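Local coordinates for protein rRNA N-glycosidase (Bougainvillea spectabilis, PDB 3CTK) that belongs to the ribosome-inactivating proteins of plants, single-chain members of which fold as a mixed beta-sheet packed against a cluster of helices, at residues Arg22-Lys27 and Arg46-Asp51; Val69-Tyr74 and Met162-Ala167. One frame throughout, in Å; residues are numbered along the deposited sequence.

Contact 1. Residues Arg22-Lys27 and Arg46-Asp51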
ATOM      1  N   ARG A  22      -0.611  -5.874   8.849  1.00  3.45           N
ATOM      2  CA  ARG A  22      -1.994  -5.641   9.266  1.00  5.10           C
ATOM      3  C   ARG A  22      -2.076  -5.514  10.787  1.00  6.26           C
ATOM      4  O   ARG A  22      -2.854  -4.719  11.305  1.00  5.41           O
ATOM      5  CB  ARG A  22      -2.910  -6.783   8.811  1.00  3.75           C
ATOM      6  CG  ARG A  22      -3.217  -6.794   7.323  1.00  4.99           C
ATOM      7  CD  ARG A  22      -4.086  -7.993   6.936  1.00  7.01           C
ATOM      8  NE  ARG A  22      -4.297  -8.038   5.492  1.00  7.25           N
ATOM      9  CZ  ARG A  22      -4.301  -9.149   4.765  1.00  9.00           C
ATOM     10  NH1 ARG A  22      -4.113 -10.329   5.345  1.00  7.61           N
ATOM     11  NH2 ARG A  22      -4.459  -9.078   3.449  1.00  6.98           N
ATOM     12  N   ASN A  23      -1.278  -6.309  11.495  1.00  6.53           N
ATOM     13  CA  ASN A  23      -1.270  -6.268  12.955  1.00  8.16           C
ATOM     14  C   ASN A  23      -0.867  -4.880  13.454  1.00  7.89           C
ATOM     15  O   ASN A  23      -1.377  -4.399  14.468  1.00  7.18           O
ATOM     16  CB  ASN A  23      -0.299  -7.319  13.509  1.00  8.54           C
ATOM     17  CG  ASN A  23      -0.819  -8.741  13.359  1.00 11.62           C
ATOM     18  OD1 ASN A  23      -0.085  -9.704  13.588  1.00 14.53           O
ATOM     19  ND2 ASN A  23      -2.086  -8.881  12.988  1.00  8.89           N
ATOM     20  N   GLU A  24       0.051  -4.239  12.740  1.00  6.40           N
ATOM     21  CA  GLU A  24       0.509  -2.901  13.107  1.00  8.86           C
ATOM     22  C   GLU A  24      -0.546  -1.839  12.793  1.00  8.61           C
ATOM     23  O   GLU A  24      -0.628  -0.815  13.471  1.00 10.75           O
ATOM     24  CB  GLU A  24       1.799  -2.557  12.357  1.00 11.20           C
ATOM     25  CG  GLU A  24       2.983  -3.429  12.725  1.00 14.07           C
ATOM     26  CD  GLU A  24       3.450  -3.202  14.147  1.00 19.22           C
ATOM     27  OE1 GLU A  24       4.138  -4.090  14.691  1.00 22.44           O
ATOM     28  OE2 GLU A  24       3.139  -2.132  14.720  1.00 19.19           O
ATOM     29  N   LEU A  25      -1.352  -2.093  11.768  1.00  7.21           N
ATOM     30  CA  LEU A  25      -2.384  -1.150  11.343  1.00  6.56           C
ATOM     31  C   LEU A  25      -3.714  -1.299  12.088  1.00  6.42           C
ATOM     32  O   LEU A  25      -4.477  -0.336  12.203  1.00  6.72           O
ATOM     33  CB  LEU A  25      -2.637  -1.311   9.835  1.00  6.48           C
ATOM     34  CG  LEU A  25      -1.455  -1.121   8.878  1.00  5.40           C
ATOM     35  CD1 LEU A  25      -1.826  -1.636   7.485  1.00  5.35           C
ATOM     36  CD2 LEU A  25      -1.063   0.352   8.825  1.00  7.55           C
ATOM     37  N   ALA A  26      -3.993  -2.501  12.582  1.00  7.51           N
ATOM     38  CA  ALA A  26      -5.249  -2.766  13.285  1.00  7.10           C
ATOM     39  C   ALA A  26      -5.260  -2.162  14.683  1.00  8.94           C
ATOM     40  O   ALA A  26      -5.081  -2.870  15.674  1.00  9.18           O
ATOM     41  CB  ALA A  26      -5.492  -4.269  13.360  1.00  7.25           C
ATOM     42  N   LYS A  27      -5.490  -0.853  14.754  1.00  8.27           N
ATOM     43  CA  LYS A  27      -5.507  -0.138  16.027  1.00  9.55           C
ATOM     44  C   LYS A  27      -6.888   0.365  16.434  1.00  9.41           C
ATOM     45  O   LYS A  27      -7.064   0.873  17.543  1.00  9.95           O
ATOM     46  CB  LYS A  27      -4.551   1.052  15.965  1.00 10.81           C
ATOM     47  CG  LYS A  27      -3.123   0.691  15.587  1.00 13.37           C
ATOM     48  CD  LYS A  27      -2.239   1.931  15.587  1.00 16.31           C
ATOM     49  CE  LYS A  27      -0.832   1.607  15.122  1.00 18.52           C
ATOM     50  NZ  LYS A  27      -0.205   0.532  15.941  1.00 19.25           N
ATOM     51  N   ARG A  46       2.262   7.402  14.586  1.00  8.67           N
ATOM     52  CA  ARG A  46       1.634   7.708  13.310  1.00  7.56           C
ATOM     53  C   ARG A  46       2.119   6.902  12.104  1.00  6.60           C
ATOM     54  O   ARG A  46       1.371   6.737  11.141  1.00  4.48           O
ATOM     55  CB  ARG A  46       1.783   9.211  13.033  1.00  7.99           C
ATOM     56  CG  ARG A  46       1.111   9.728  11.760  1.00  8.23           C
ATOM     57  CD  ARG A  46      -0.406   9.523  11.763  1.00  8.75           C
ATOM     58  NE  ARG A  46      -1.011  10.081  10.557  1.00  8.76           N
ATOM     59  CZ  ARG A  46      -1.261  11.374  10.372  1.00  8.92           C
ATOM     60  NH1 ARG A  46      -0.972  12.253  11.324  1.00  7.13           N
ATOM     61  NH2 ARG A  46      -1.772  11.794   9.223  1.00  7.61           N
ATOM     62  N   PHE A  47       3.348   6.397  12.146  1.00  7.09           N
ATOM     63  CA  PHE A  47       3.873   5.644  11.007  1.00  7.13           C
ATOM     64  C   PHE A  47       4.436   4.268  11.321  1.00  8.43           C
ATOM     65  O   PHE A  47       4.852   3.989  12.444  1.00  8.47           O
ATOM     66  CB  PHE A  47       4.980   6.441  10.297  1.00  7.87           C
ATOM     67  CG  PHE A  47       4.569   7.818   9.873  1.00  8.39           C
ATOM     68  CD1 PHE A  47       4.931   8.929  10.630  1.00  7.41           C
ATOM     69  CD2 PHE A  47       3.803   8.005   8.728  1.00  7.81           C
ATOM     70  CE1 PHE A  47       4.532  10.210  10.252  1.00  7.28           C
ATOM     71  CE2 PHE A  47       3.399   9.280   8.342  1.00  7.43           C
ATOM     72  CZ  PHE A  47       3.764  10.385   9.107  1.00  7.22           C
ATOM     73  N   VAL A  48       4.432   3.406  10.309  1.00  6.86           N
ATOM     74  CA  VAL A  48       5.016   2.078  10.427  1.00  7.28           C
ATOM     75  C   VAL A  48       6.022   2.033   9.286  1.00  7.27           C
ATOM     76  O   VAL A  48       5.750   2.531   8.194  1.00  6.75           O
ATOM     77  CB  VAL A  48       3.971   0.941  10.262  1.00  6.48           C
ATOM     78  CG1 VAL A  48       3.241   1.072   8.940  1.00  8.18           C
ATOM     79  CG2 VAL A  48       4.669  -0.416  10.352  1.00  9.72           C
ATOM     80  N   LEU A  49       7.194   1.465   9.543  1.00  6.43           N
ATOM     81  CA  LEU A  49       8.228   1.389   8.524  1.00  6.99           C
ATOM     82  C   LEU A  49       8.313  -0.011   7.922  1.00  6.88           C
ATOM     83  O   LEU A  49       8.243  -1.014   8.632  1.00  5.53           O
ATOM     84  CB  LEU A  49       9.576   1.794   9.130  1.00  8.83           C
ATOM     85  CG  LEU A  49       9.561   3.157   9.837  1.00 10.34           C
ATOM     86  CD1 LEU A  49      10.890   3.409  10.538  1.00  9.74           C
ATOM     87  CD2 LEU A  49       9.274   4.251   8.820  1.00 13.00           C
ATOM     88  N   VAL A  50       8.456  -0.065   6.603  1.00  7.07           N
ATOM     89  CA  VAL A  50       8.549  -1.329   5.882  1.00  8.22           C
ATOM     90  C   VAL A  50       9.910  -1.413   5.196  1.00  8.24           C
ATOM     91  O   VAL A  50      10.169  -0.704   4.225  1.00  7.29           O
ATOM     92  CB  VAL A  50       7.430  -1.437   4.821  1.00  9.78           C
ATOM     93  CG1 VAL A  50       7.596  -2.715   4.002  1.00 10.94           C
ATOM     94  CG2 VAL A  50       6.070  -1.422   5.505  1.00 11.33           C
ATOM     95  N   ASP A  51      10.777  -2.277   5.717  1.00  8.34           N
ATOM     96  CA  ASP A  51      12.119  -2.462   5.169  1.00  9.52           C
ATOM     97  C   ASP A  51      12.122  -3.524   4.079  1.00  9.64           C
ATOM     98  O   ASP A  51      11.920  -4.708   4.357  1.00 11.47           O
ATOM     99  CB  ASP A  51      13.090  -2.879   6.279  1.00 13.04           C
ATOM    100  CG  ASP A  51      13.502  -1.722   7.165  1.00 18.04           C
ATOM    101  OD1 ASP A  51      12.846  -0.658   7.116  1.00 20.48           O
ATOM    102  OD2 ASP A  51      14.486  -1.881   7.921  1.00 19.88           O
TER

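Contact 2. Residues Val69-Tyr74 and Met162-Ala167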
ATOM      1  N   VAL A  69      -3.086   3.957   5.656  1.00  5.07           N
ATOM      2  CA  VAL A  69      -2.208   3.046   4.919  1.00  6.14           C
ATOM      3  C   VAL A  69      -1.584   3.702   3.674  1.00  6.78           C
ATOM      4  O   VAL A  69      -1.239   3.021   2.711  1.00  7.27           O
ATOM      5  CB  VAL A  69      -2.950   1.742   4.495  1.00  5.44           C
ATOM      6  CG1 VAL A  69      -1.937   0.608   4.290  1.00  5.86           C
ATOM      7  CG2 VAL A  69      -3.974   1.351   5.550  1.00  7.93           C
ATOM      8  N   TYR A  70      -1.429   5.026   3.701  1.00  7.75           N
ATOM      9  CA  TYR A  70      -0.819   5.746   2.582  1.00  7.02           C
ATOM     10  C   TYR A  70       0.703   5.730   2.697  1.00  7.51           C
ATOM     11  O   TYR A  70       1.246   5.987   3.769  1.00  5.58           O
ATOM     12  CB  TYR A  70      -1.227   7.225   2.570  1.00  9.14           C
ATOM     13  CG  TYR A  70      -2.630   7.559   2.121  1.00 12.42           C
ATOM     14  CD1 TYR A  70      -3.000   8.891   1.907  1.00 13.90           C
ATOM     15  CD2 TYR A  70      -3.591   6.570   1.929  1.00 12.33           C
ATOM     16  CE1 TYR A  70      -4.286   9.229   1.514  1.00 16.01           C
ATOM     17  CE2 TYR A  70      -4.891   6.900   1.534  1.00 15.50           C
ATOM     18  CZ  TYR A  70      -5.227   8.232   1.330  1.00 16.67           C
ATOM     19  OH  TYR A  70      -6.502   8.577   0.949  1.00 19.62           O
ATOM     20  N   VAL A  71       1.389   5.432   1.600  1.00  5.87           N
ATOM     21  CA  VAL A  71       2.846   5.476   1.607  1.00  5.04           C
ATOM     22  C   VAL A  71       3.139   6.973   1.482  1.00  5.25           C
ATOM     23  O   VAL A  71       2.544   7.648   0.640  1.00  4.72           O
ATOM     24  CB  VAL A  71       3.443   4.717   0.400  1.00  6.83           C
ATOM     25  CG1 VAL A  71       4.914   5.095   0.209  1.00  7.06           C
ATOM     26  CG2 VAL A  71       3.329   3.214   0.630  1.00  5.66           C
ATOM     27  N   VAL A  72       4.022   7.502   2.325  1.00  4.50           N
ATOM     28  CA  VAL A  72       4.339   8.929   2.277  1.00  4.13           C
ATOM     29  C   VAL A  72       5.755   9.223   1.781  1.00  4.49           C
ATOM     30  O   VAL A  72       6.068  10.357   1.414  1.00  4.16           O
ATOM     31  CB  VAL A  72       4.139   9.601   3.663  1.00  4.10           C
ATOM     32  CG1 VAL A  72       2.675   9.529   4.073  1.00  5.98           C
ATOM     33  CG2 VAL A  72       5.014   8.924   4.705  1.00  4.30           C
ATOM     34  N   GLY A  73       6.603   8.199   1.758  1.00  3.58           N
ATOM     35  CA  GLY A  73       7.969   8.388   1.301  1.00  2.52           C
ATOM     36  C   GLY A  73       8.837   7.207   1.672  1.00  3.17           C
ATOM     37  O   GLY A  73       8.338   6.193   2.160  1.00  3.78           O
ATOM     38  N   TYR A  74      10.136   7.323   1.432  1.00  2.67           N
ATOM     39  CA  TYR A  74      11.057   6.245   1.758  1.00  2.93           C
ATOM     40  C   TYR A  74      12.453   6.786   1.988  1.00  5.27           C
ATOM     41  O   TYR A  74      12.740   7.949   1.701  1.00  6.81           O
ATOM     42  CB  TYR A  74      11.110   5.213   0.624  1.00  3.25           C
ATOM     43  CG  TYR A  74      11.613   5.770  -0.695  1.00  4.19           C
ATOM     44  CD1 TYR A  74      10.734   6.354  -1.609  1.00  4.73           C
ATOM     45  CD2 TYR A  74      12.974   5.741  -1.016  1.00  4.16           C
ATOM     46  CE1 TYR A  74      11.194   6.896  -2.809  1.00  5.55           C
ATOM     47  CE2 TYR A  74      13.447   6.284  -2.215  1.00  6.57           C
ATOM     48  CZ  TYR A  74      12.550   6.859  -3.106  1.00  6.61           C
ATOM     49  OH  TYR A  74      13.009   7.407  -4.285  1.00  6.59           O
ATOM     50  N   MET A 162       1.654  -3.690  -4.018  1.00  5.06           N
ATOM     51  CA  MET A 162       2.120  -4.934  -3.405  1.00  5.34           C
ATOM     52  C   MET A 162       2.140  -4.912  -1.881  1.00  6.35           C
ATOM     53  O   MET A 162       2.129  -5.970  -1.245  1.00  6.62           O
ATOM     54  CB  MET A 162       3.519  -5.298  -3.920  1.00  6.38           C
ATOM     55  CG  MET A 162       3.554  -5.690  -5.385  1.00  7.05           C
ATOM     56  SD  MET A 162       5.200  -6.207  -5.923  1.00  8.58           S
ATOM     57  CE  MET A 162       5.376  -7.789  -5.051  1.00  8.03           C
ATOM     58  N   VAL A 163       2.167  -3.720  -1.291  1.00  5.57           N
ATOM     59  CA  VAL A 163       2.200  -3.624   0.166  1.00  4.40           C
ATOM     60  C   VAL A 163       0.931  -3.027   0.775  1.00  4.78           C
ATOM     61  O   VAL A 163       0.202  -3.716   1.486  1.00  5.31           O
ATOM     62  CB  VAL A 163       3.418  -2.802   0.645  1.00  4.29           C
ATOM     63  CG1 VAL A 163       3.441  -2.753   2.171  1.00  4.94           C
ATOM     64  CG2 VAL A 163       4.713  -3.433   0.119  1.00  5.03           C
ATOM     65  N   SER A 164       0.669  -1.752   0.501  1.00  5.71           N
ATOM     66  CA  SER A 164      -0.512  -1.091   1.051  1.00  5.29           C
ATOM     67  C   SER A 164      -1.835  -1.718   0.621  1.00  5.17           C
ATOM     68  O   SER A 164      -2.677  -2.038   1.463  1.00  5.01           O
ATOM     69  CB  SER A 164      -0.529   0.388   0.665  1.00  7.99           C
ATOM     70  OG  SER A 164       0.568   1.072   1.232  1.00 10.37           O
ATOM     71  N   GLU A 165      -2.028  -1.882  -0.683  1.00  3.70           N
ATOM     72  CA  GLU A 165      -3.279  -2.452  -1.183  1.00  4.48           C
ATOM     73  C   GLU A 165      -3.456  -3.911  -0.760  1.00  5.76           C
ATOM     74  O   GLU A 165      -4.579  -4.355  -0.506  1.00  4.07           O
ATOM     75  CB  GLU A 165      -3.348  -2.326  -2.710  1.00  5.49           C
ATOM     76  CG  GLU A 165      -3.188  -0.894  -3.230  1.00  7.41           C
ATOM     77  CD  GLU A 165      -4.370   0.016  -2.908  1.00 11.21           C
ATOM     78  OE1 GLU A 165      -5.192  -0.336  -2.033  1.00 11.84           O
ATOM     79  OE2 GLU A 165      -4.466   1.102  -3.526  1.00 12.40           O
ATOM     80  N   ALA A 166      -2.353  -4.652  -0.684  1.00  5.34           N
ATOM     81  CA  ALA A 166      -2.404  -6.054  -0.273  1.00  4.79           C
ATOM     82  C   ALA A 166      -2.802  -6.139   1.202  1.00  4.92           C
ATOM     83  O   ALA A 166      -3.510  -7.057   1.618  1.00  4.73           O
ATOM     84  CB  ALA A 166      -1.051  -6.716  -0.494  1.00  5.27           C
ATOM     85  N   ALA A 167      -2.338  -5.180   1.997  1.00  4.95           N
ATOM     86  CA  ALA A 167      -2.677  -5.148   3.413  1.00  4.97           C
ATOM     87  C   ALA A 167      -4.177  -4.873   3.556  1.00  4.91           C
ATOM     88  O   ALA A 167      -4.861  -5.494   4.370  1.00  3.85           O
ATOM     89  CB  ALA A 167      -1.873  -4.057   4.121  1.00  5.18           C
TER

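Contact 1. Residues Arg22-Lys27 and Arg46-Asp51
Glu24 meets Val48 through its hydrocarbon stem alone, an acidic residue that serves here as part of an apolar surface. The closest approach is between Glu24 CB and Val48 CG2, at 4.1 Å, and Glu24 CG lies scarcely farther from the same methyl. The glutamate chain then bends (chi2 -67°), and its carboxylate finds a separate partner, OE2 accepting a hydrogen bond from the side-chain amide of Asn2. One residue thus divides its work between packing and polarity.

Val48 is straddled by two neighbours on the helix. Its rotamer (chi1 56°) sets CG1 between the backbone N and the carbonyl carbon, so that this methyl turns to Leu25 while CG2 turns to Glu24. Leu25 CD2 reaches Val48 CG1 at 4.4 Å, a loose touch, and no hydrogen bond joins the two segments. The helix ends at this point: Ala26 centres an inverse gamma turn, and Lys27 folds back so that its NZ makes a weak bond of 2.8 Å to Glu24 O.

The example is one of helix-on-sheet packing within a beta-alpha-beta unit. Helix 14-25 connects the adjacent parallel strands 3-7 and 47-53; Val48 also packs against Ile64 of strand 59-65, whereas Phe47 points away from the helix, and its ring touches Val93 and Ala94 of helix 92-97.

Contact 2. Residues Val69-Tyr74 and Met162-Ala167
Ser164 projects its short side chain from the helix toward two valines, Val69 at the approach to a strand and Val71 within it. Its torsion (chi1 -64°) holds OG beside the backbone N and anti to the carbonyl carbon, which directs the hydroxyl to the backbone carbonyl of Val69. There OG donates a hydrogen bond of 3.0 Å to Val69 O. The donor approaches fairly close to the line of the carbonyl, with a C=O...donor angle of 155°, but sits 24° from the carbonyl plane. A buried hydroxyl and a backbone oxygen thereby satisfy one another.

Methyls of both valines pack on the same serine. Val69 CG1, anti to its own backbone N, comes alongside the root of the serine, 3.9 Å from Ser164 CB and equally near its CA. Val71 contributes the other branch, CG2, which rests 3.5 Å from Ser164 OG. Val69 thus meets both the stem and the hydroxyl of the serine, and Val71 adds a methyl beside the hydroxyl. Tyr70, between them, points away from the helix. Val69 has positive backbone angles (phi 61°, psi 27°), an uncommon conformation for a beta-branched residue.

The surroundings are apolar on the sheet side: Val71 also packs on Val62, Ile64 and Phe156, and farther along the strand Tyr74 meets the ring of Phe155 edge-to-face. On the helix side a wider pi-type turn spans 162-165. A long helix packed on a mixed sheet is part of the core of the ribosome-inactivating protein fold, here pinned by a side-chain-to-backbone bond linking helix 149-168 to Val69, on the segment that leads into the sheet.

How the contacts relate
Both contacts press a helix onto the same mixed sheet and both are buried, but contact 2 lies almost at the centre of the chain, whereas the centre of contact 1 is about 11 Å from the centre of the chain. Their chemistry differs: contact 1 is apolar across its interface, its acid turned toward another partner, whereas contact 2 pairs a hydroxyl with a main-chain oxygen. The two are directly coupled. Arg22 probably hydrogen-bonds the carbonyls of Ala166 and Ala167, tying helix 14-25 to helix 149-168. Leu25 CD1 packs on Val69 CG1 at 3.9 Å, while Phe47 CE2 packs on Val72 CG2 at 4.0 Å.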